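Local coordinates for protein caspase-1 (Spodoptera frugiperda, PDB 1M72) that probably cleaves cellular proteins as an executioner cysteine protease of the apoptotic caspase cascade, and is probably inhibited by the baculovirus protein p35, at residues N26-H40 with M93-T107. Sequence-based numbering, arbitrary orientation.
Sequences NMNHKHRGMAIIFNH and MDHSDADCLLVAVLT. With EDO (1,2-ethanediol), chain H.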
loop_
_atom_site.group_PDB
_atom_site.type_symbol
_atom_site.label_atom_id
_atom_site.label_comp_id
_atom_site.label_asym_id
_atom_site.label_seq_id
_atom_site.Cartn_x
_atom_site.Cartn_y
_atom_site.Cartn_z
ATOM N N ASN C 26 16.642 -12.176 -2.618
ATOM C CA ASN C 26 17.846 -12.581 -3.337
ATOM C C ASN C 26 17.713 -12.084 -4.760
ATOM O O ASN C 26 16.965 -12.631 -5.553
ATOM C CB ASN C 26 18.009 -14.119 -3.301
ATOM C CG ASN C 26 19.001 -14.668 -4.380
ATOM O OD1 ASN C 26 19.698 -13.907 -5.054
ATOM N ND2 ASN C 26 19.033 -15.996 -4.543
ATOM N N MET C 27 18.442 -11.028 -5.076
ATOM C CA MET C 27 18.431 -10.482 -6.418
ATOM C C MET C 27 19.728 -10.873 -7.104
ATOM O O MET C 27 20.270 -10.087 -7.877
ATOM C CB MET C 27 18.334 -8.956 -6.379
ATOM C CG MET C 27 17.156 -8.456 -5.619
ATOM S SD MET C 27 15.586 -9.052 -6.283
ATOM C CE MET C 27 15.535 -8.008 -7.737
ATOM N N ASN C 28 20.232 -12.074 -6.835
ATOM C CA ASN C 28 21.466 -12.488 -7.459
ATOM C C ASN C 28 21.264 -13.726 -8.327
ATOM O O ASN C 28 22.127 -14.599 -8.369
ATOM C CB ASN C 28 22.555 -12.736 -6.394
ATOM C CG ASN C 28 23.947 -12.979 -7.013
ATOM O OD1 ASN C 28 24.320 -12.347 -8.020
ATOM N ND2 ASN C 28 24.725 -13.884 -6.406
ATOM N N HIS C 29 20.105 -13.808 -8.987
ATOM C CA HIS C 29 19.797 -14.927 -9.893
ATOM C C HIS C 29 20.484 -14.622 -11.229
ATOM O O HIS C 29 20.999 -13.523 -11.427
ATOM C CB HIS C 29 18.281 -15.070 -10.137
ATOM C CG HIS C 29 17.518 -15.536 -8.940
ATOM N ND1 HIS C 29 17.020 -16.820 -8.828
ATOM C CD2 HIS C 29 17.148 -14.889 -7.805
ATOM C CE1 HIS C 29 16.378 -16.946 -7.678
ATOM N NE2 HIS C 29 16.440 -15.789 -7.037
ATOM N N LYS C 30 20.491 -15.594 -12.132
ATOM C CA LYS C 30 21.113 -15.398 -13.435
ATOM C C LYS C 30 20.474 -14.195 -14.131
ATOM O O LYS C 30 21.164 -13.337 -14.673
ATOM C CB LYS C 30 20.927 -16.670 -14.282
ATOM C CG LYS C 30 21.481 -16.576 -15.689
ATOM C CD LYS C 30 21.199 -17.837 -16.550
ATOM C CE LYS C 30 22.130 -17.804 -17.771
ATOM N NZ LYS C 30 21.829 -18.870 -18.762
ATOM N N HIS C 31 19.149 -14.122 -14.139
ATOM C CA HIS C 31 18.486 -12.958 -14.782
ATOM C C HIS C 31 17.708 -12.118 -13.812
ATOM O O HIS C 31 17.217 -12.619 -12.791
ATOM C CB HIS C 31 17.501 -13.414 -15.858
ATOM C CG HIS C 31 18.097 -14.377 -16.836
ATOM N ND1 HIS C 31 19.029 -13.998 -17.779
ATOM C CD2 HIS C 31 17.923 -15.711 -16.989
ATOM C CE1 HIS C 31 19.400 -15.056 -18.473
ATOM N NE2 HIS C 31 18.747 -16.108 -18.013
ATOM N N ARG C 32 17.582 -10.836 -14.140
ATOM C CA ARG C 32 16.756 -9.907 -13.338
ATOM C C ARG C 32 15.296 -10.407 -13.447
ATOM O O ARG C 32 14.578 -10.566 -12.454
ATOM C CB ARG C 32 16.803 -8.516 -13.942
ATOM C CG ARG C 32 15.936 -7.521 -13.230
ATOM C CD ARG C 32 16.771 -6.599 -12.348
ATOM N NE ARG C 32 17.233 -7.224 -11.120
ATOM C CZ ARG C 32 18.301 -6.815 -10.425
ATOM N NH1 ARG C 32 19.049 -5.772 -10.832
ATOM N NH2 ARG C 32 18.603 -7.444 -9.300
ATOM N N GLY C 33 14.870 -10.672 -14.671
ATOM C CA GLY C 33 13.509 -11.123 -14.863
ATOM C C GLY C 33 12.827 -10.325 -15.970
ATOM O O GLY C 33 13.387 -9.401 -16.570
ATOM N N MET C 34 11.600 -10.718 -16.260
ATOM C CA MET C 34 10.780 -10.072 -17.277
ATOM C C MET C 34 10.101 -8.801 -16.755
ATOM O O MET C 34 9.681 -8.726 -15.588
ATOM C CB MET C 34 9.689 -11.039 -17.723
ATOM C CG MET C 34 10.229 -12.269 -18.436
ATOM S SD MET C 34 8.961 -13.459 -18.883
ATOM C CE MET C 34 7.825 -12.419 -19.927
ATOM N N ALA C 35 10.012 -7.814 -17.644
ATOM C CA ALA C 35 9.325 -6.548 -17.396
ATOM C C ALA C 35 8.343 -6.406 -18.580
ATOM O O ALA C 35 8.752 -6.209 -19.731
ATOM C CB ALA C 35 10.311 -5.386 -17.386
ATOM N N ILE C 36 7.051 -6.534 -18.311
ATOM C CA ILE C 36 6.057 -6.421 -19.382
ATOM C C ILE C 36 5.377 -5.057 -19.310
ATOM O O ILE C 36 4.823 -4.702 -18.284
ATOM C CB ILE C 36 4.898 -7.423 -19.253
ATOM C CG1 ILE C 36 5.386 -8.832 -19.054
ATOM C CG2 ILE C 36 4.038 -7.337 -20.489
ATOM C CD1 ILE C 36 4.190 -9.772 -18.849
ATOM N N ILE C 37 5.399 -4.320 -20.406
ATOM C CA ILE C 37 4.740 -3.026 -20.422
ATOM C C ILE C 37 3.526 -3.045 -21.369
ATOM O O ILE C 37 3.645 -3.337 -22.559
ATOM C CB ILE C 37 5.741 -1.923 -20.843
ATOM C CG1 ILE C 37 6.911 -1.880 -19.837
ATOM C CG2 ILE C 37 5.031 -0.576 -20.908
ATOM C CD1 ILE C 37 8.123 -0.955 -20.245
ATOM N N PHE C 38 2.348 -2.792 -20.841
ATOM C CA PHE C 38 1.181 -2.724 -21.708
ATOM C C PHE C 38 0.913 -1.261 -21.841
ATOM O O PHE C 38 0.389 -0.623 -20.942
ATOM C CB PHE C 38 -0.031 -3.426 -21.105
ATOM C CG PHE C 38 0.180 -4.883 -20.922
ATOM C CD1 PHE C 38 0.691 -5.375 -19.722
ATOM C CD2 PHE C 38 -0.111 -5.772 -21.955
ATOM C CE1 PHE C 38 0.913 -6.740 -19.534
ATOM C CE2 PHE C 38 0.100 -7.149 -21.798
ATOM C CZ PHE C 38 0.618 -7.649 -20.573
ATOM N N ASN C 39 1.286 -0.740 -22.995
ATOM C CA ASN C 39 1.149 0.682 -23.323
ATOM C C ASN C 39 -0.041 0.886 -24.240
ATOM O O ASN C 39 -0.081 0.302 -25.344
ATOM C CB ASN C 39 2.427 1.138 -24.012
ATOM C CG ASN C 39 2.432 2.588 -24.272
ATOM O OD1 ASN C 39 2.857 3.027 -25.324
ATOM N ND2 ASN C 39 1.949 3.354 -23.318
ATOM N N HIS C 40 -0.985 1.725 -23.797
ATOM C CA HIS C 40 -2.219 1.970 -24.555
ATOM C C HIS C 40 -2.366 3.386 -24.978
ATOM O O HIS C 40 -2.594 4.237 -24.136
ATOM C CB HIS C 40 -3.448 1.623 -23.727
ATOM C CG HIS C 40 -3.585 0.167 -23.461
ATOM N ND1 HIS C 40 -4.140 -0.704 -24.376
ATOM C CD2 HIS C 40 -3.149 -0.592 -22.426
ATOM C CE1 HIS C 40 -4.037 -1.938 -23.919
ATOM N NE2 HIS C 40 -3.442 -1.898 -22.740
ATOM N N MET C 93 5.375 -19.433 -17.521
ATOM C CA MET C 93 6.778 -19.654 -17.831
ATOM C C MET C 93 7.573 -20.099 -16.604
ATOM O O MET C 93 7.082 -20.092 -15.480
ATOM C CB MET C 93 7.368 -18.376 -18.406
ATOM C CG MET C 93 6.584 -17.880 -19.607
ATOM S SD MET C 93 7.335 -16.460 -20.295
ATOM C CE MET C 93 7.337 -16.862 -22.129
ATOM N N ASP C 94 8.810 -20.490 -16.825
ATOM C CA ASP C 94 9.654 -20.924 -15.733
ATOM C C ASP C 94 10.525 -19.750 -15.283
ATOM O O ASP C 94 11.452 -19.342 -15.979
ATOM C CB ASP C 94 10.509 -22.105 -16.202
ATOM C CG ASP C 94 11.473 -22.590 -15.137
ATOM O OD1 ASP C 94 11.499 -22.043 -14.008
ATOM O OD2 ASP C 94 12.217 -23.528 -15.448
ATOM N N HIS C 95 10.208 -19.206 -14.113
ATOM C CA HIS C 95 10.922 -18.049 -13.575
ATOM C C HIS C 95 12.054 -18.405 -12.618
ATOM O O HIS C 95 12.607 -17.525 -11.943
ATOM C CB HIS C 95 9.914 -17.129 -12.879
ATOM C CG HIS C 95 8.920 -16.539 -13.815
ATOM N ND1 HIS C 95 9.194 -15.427 -14.580
ATOM C CD2 HIS C 95 7.687 -16.957 -14.179
ATOM C CE1 HIS C 95 8.173 -15.189 -15.377
ATOM N NE2 HIS C 95 7.246 -16.103 -15.156
ATOM N N SER C 96 12.413 -19.686 -12.591
ATOM C CA SER C 96 13.470 -20.176 -11.705
ATOM C C SER C 96 14.735 -19.340 -11.708
ATOM O O SER C 96 15.303 -19.082 -10.654
ATOM C CB SER C 96 13.825 -21.625 -12.048
ATOM O OG SER C 96 12.747 -22.495 -11.732
ATOM N N ASP C 97 15.172 -18.900 -12.877
ATOM C CA ASP C 97 16.408 -18.124 -12.912
ATOM C C ASP C 97 16.265 -16.608 -12.934
ATOM O O ASP C 97 17.236 -15.906 -13.214
ATOM C CB ASP C 97 17.324 -18.609 -14.057
ATOM C CG ASP C 97 17.781 -20.074 -13.857
ATOM O OD1 ASP C 97 18.105 -20.452 -12.722
ATOM O OD2 ASP C 97 17.803 -20.856 -14.832
ATOM N N ALA C 98 15.071 -16.121 -12.585
ATOM C CA ALA C 98 14.818 -14.673 -12.522
ATOM C C ALA C 98 14.693 -14.171 -11.057
ATOM O O ALA C 98 14.216 -14.884 -10.186
ATOM C CB ALA C 98 13.535 -14.327 -13.293
ATOM N N ASP C 99 15.154 -12.955 -10.796
ATOM C CA ASP C 99 15.039 -12.382 -9.458
ATOM C C ASP C 99 13.583 -11.991 -9.143
ATOM O O ASP C 99 13.146 -12.067 -7.982
ATOM C CB ASP C 99 15.829 -11.054 -9.313
ATOM C CG ASP C 99 17.340 -11.197 -9.513
ATOM O OD1 ASP C 99 17.937 -12.216 -9.074
ATOM O OD2 ASP C 99 17.923 -10.247 -10.094
ATOM N N CYS C 100 12.843 -11.577 -10.183
ATOM C CA CYS C 100 11.507 -11.011 -9.993
ATOM C C CYS C 100 10.702 -10.855 -11.306
ATOM O O CYS C 100 11.117 -11.311 -12.383
ATOM C CB CYS C 100 11.681 -9.600 -9.375
ATOM S SG CYS C 100 12.487 -8.381 -10.534
ATOM N N LEU C 101 9.539 -10.225 -11.185
ATOM C CA LEU C 101 8.673 -9.943 -12.338
ATOM C C LEU C 101 8.135 -8.535 -12.136
ATOM O O LEU C 101 7.831 -8.132 -11.010
ATOM C CB LEU C 101 7.491 -10.902 -12.428
ATOM C CG LEU C 101 6.392 -10.538 -13.445
ATOM C CD1 LEU C 101 6.852 -10.930 -14.825
ATOM C CD2 LEU C 101 5.046 -11.232 -13.082
ATOM N N LEU C 102 8.079 -7.792 -13.225
ATOM C CA LEU C 102 7.570 -6.447 -13.230
ATOM C C LEU C 102 6.542 -6.351 -14.348
ATOM O O LEU C 102 6.826 -6.720 -15.494
ATOM C CB LEU C 102 8.699 -5.454 -13.514
ATOM C CG LEU C 102 8.282 -3.977 -13.341
ATOM C CD1 LEU C 102 9.531 -3.120 -13.002
ATOM C CD2 LEU C 102 7.541 -3.434 -14.627
ATOM N N VAL C 103 5.344 -5.880 -14.017
ATOM C CA VAL C 103 4.313 -5.665 -15.029
ATOM C C VAL C 103 3.935 -4.151 -14.918
ATOM O O VAL C 103 3.771 -3.636 -13.805
ATOM C CB VAL C 103 3.049 -6.527 -14.743
ATOM C CG1 VAL C 103 1.971 -6.227 -15.752
ATOM C CG2 VAL C 103 3.380 -7.994 -14.729
ATOM N N ALA C 104 3.831 -3.440 -16.046
ATOM C CA ALA C 104 3.411 -2.032 -16.028
ATOM C C ALA C 104 2.206 -1.830 -16.982
ATOM O O ALA C 104 2.114 -2.450 -18.046
ATOM C CB ALA C 104 4.588 -1.096 -16.449
ATOM N N VAL C 105 1.278 -0.973 -16.607
ATOM C CA VAL C 105 0.140 -0.724 -17.459
ATOM C C VAL C 105 -0.045 0.772 -17.531
ATOM O O VAL C 105 -0.096 1.435 -16.509
ATOM C CB VAL C 105 -1.141 -1.412 -16.909
ATOM C CG1 VAL C 105 -2.349 -1.141 -17.839
ATOM C CG2 VAL C 105 -0.923 -2.896 -16.814
ATOM N N LEU C 106 -0.114 1.297 -18.752
ATOM C CA LEU C 106 -0.261 2.739 -19.021
ATOM C C LEU C 106 -1.565 2.848 -19.841
ATOM O O LEU C 106 -1.598 2.467 -21.036
ATOM C CB LEU C 106 0.929 3.228 -19.851
ATOM C CG LEU C 106 2.329 2.711 -19.477
ATOM C CD1 LEU C 106 3.340 3.200 -20.538
ATOM C CD2 LEU C 106 2.736 3.226 -18.123
ATOM N N THR C 107 -2.628 3.364 -19.216
ATOM C CA THR C 107 -3.936 3.383 -19.894
ATOM C C THR C 107 -5.006 4.247 -19.204
ATOM O O THR C 107 -4.696 5.009 -18.290
ATOM C CB THR C 107 -4.440 1.907 -20.022
ATOM O OG1 THR C 107 -5.583 1.858 -20.873
ATOM C CG2 THR C 107 -4.812 1.315 -18.648
HETATM C C1 EDO H . 14.420 -14.033 -3.635
HETATM O O1 EDO H . 13.760 -13.842 -2.401
HETATM C C2 EDO H . 14.295 -12.800 -4.485
HETATM O O2 EDO H . 14.363 -13.206 -5.834
HETATM O O HOH W 1 19.797 -18.095 -11.212
HETATM O O HOH W 2 10.586 -12.817 -14.487
#
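Asp99 lays its carboxylate against the 27-29 loop, its CB meeting Met27 CE at 3.4 Å, beside two neighbouring parallel strands of the central sheet of the caspase fold. The axes of 31-39 and 100-106 lie 7° from parallel, and from Met34 onward the hydrogen bonds are regular: Ile36 N gives to Leu102 O, Ala104 N to Ile36 O, and Phe38 N to Ala104 O at 2.8 Å and 178°. Before that the pairing is disturbed around Gly33, and a water links the two strands there, accepting a hydrogen bond from Met34 N and donating one to Cys100 O. The carboxylate splits its work. Asp99 OD1 accepts His29 N at 2.7 Å, nearly along the C-O axis. Asp99 OD2 forms a salt bridge with Arg32 NH2 at 3.0 Å, whose hydrogen bond is weak, the guanidinium plane turned 50° from the carboxylate. Arg32 reaches it because its chain bends at chi2 and chi3; Phe265 O receives NH2 as well, and Lys268 gives OD2 a second positive partner. The His29 ring sets one face over Ala98 O. Farther along, Phe38 and Val105 share the face that helix 80-92 covers, while Ile37 and Ala104 face helix 54-67. Past the strand ends, Thr107 precedes His108, an active-site residue by similarity. On the Phe38 side, CG stands anti to the carbonyl carbon, and the ring presents its CE1 edge to Val103 CG1 at 4.0 Å.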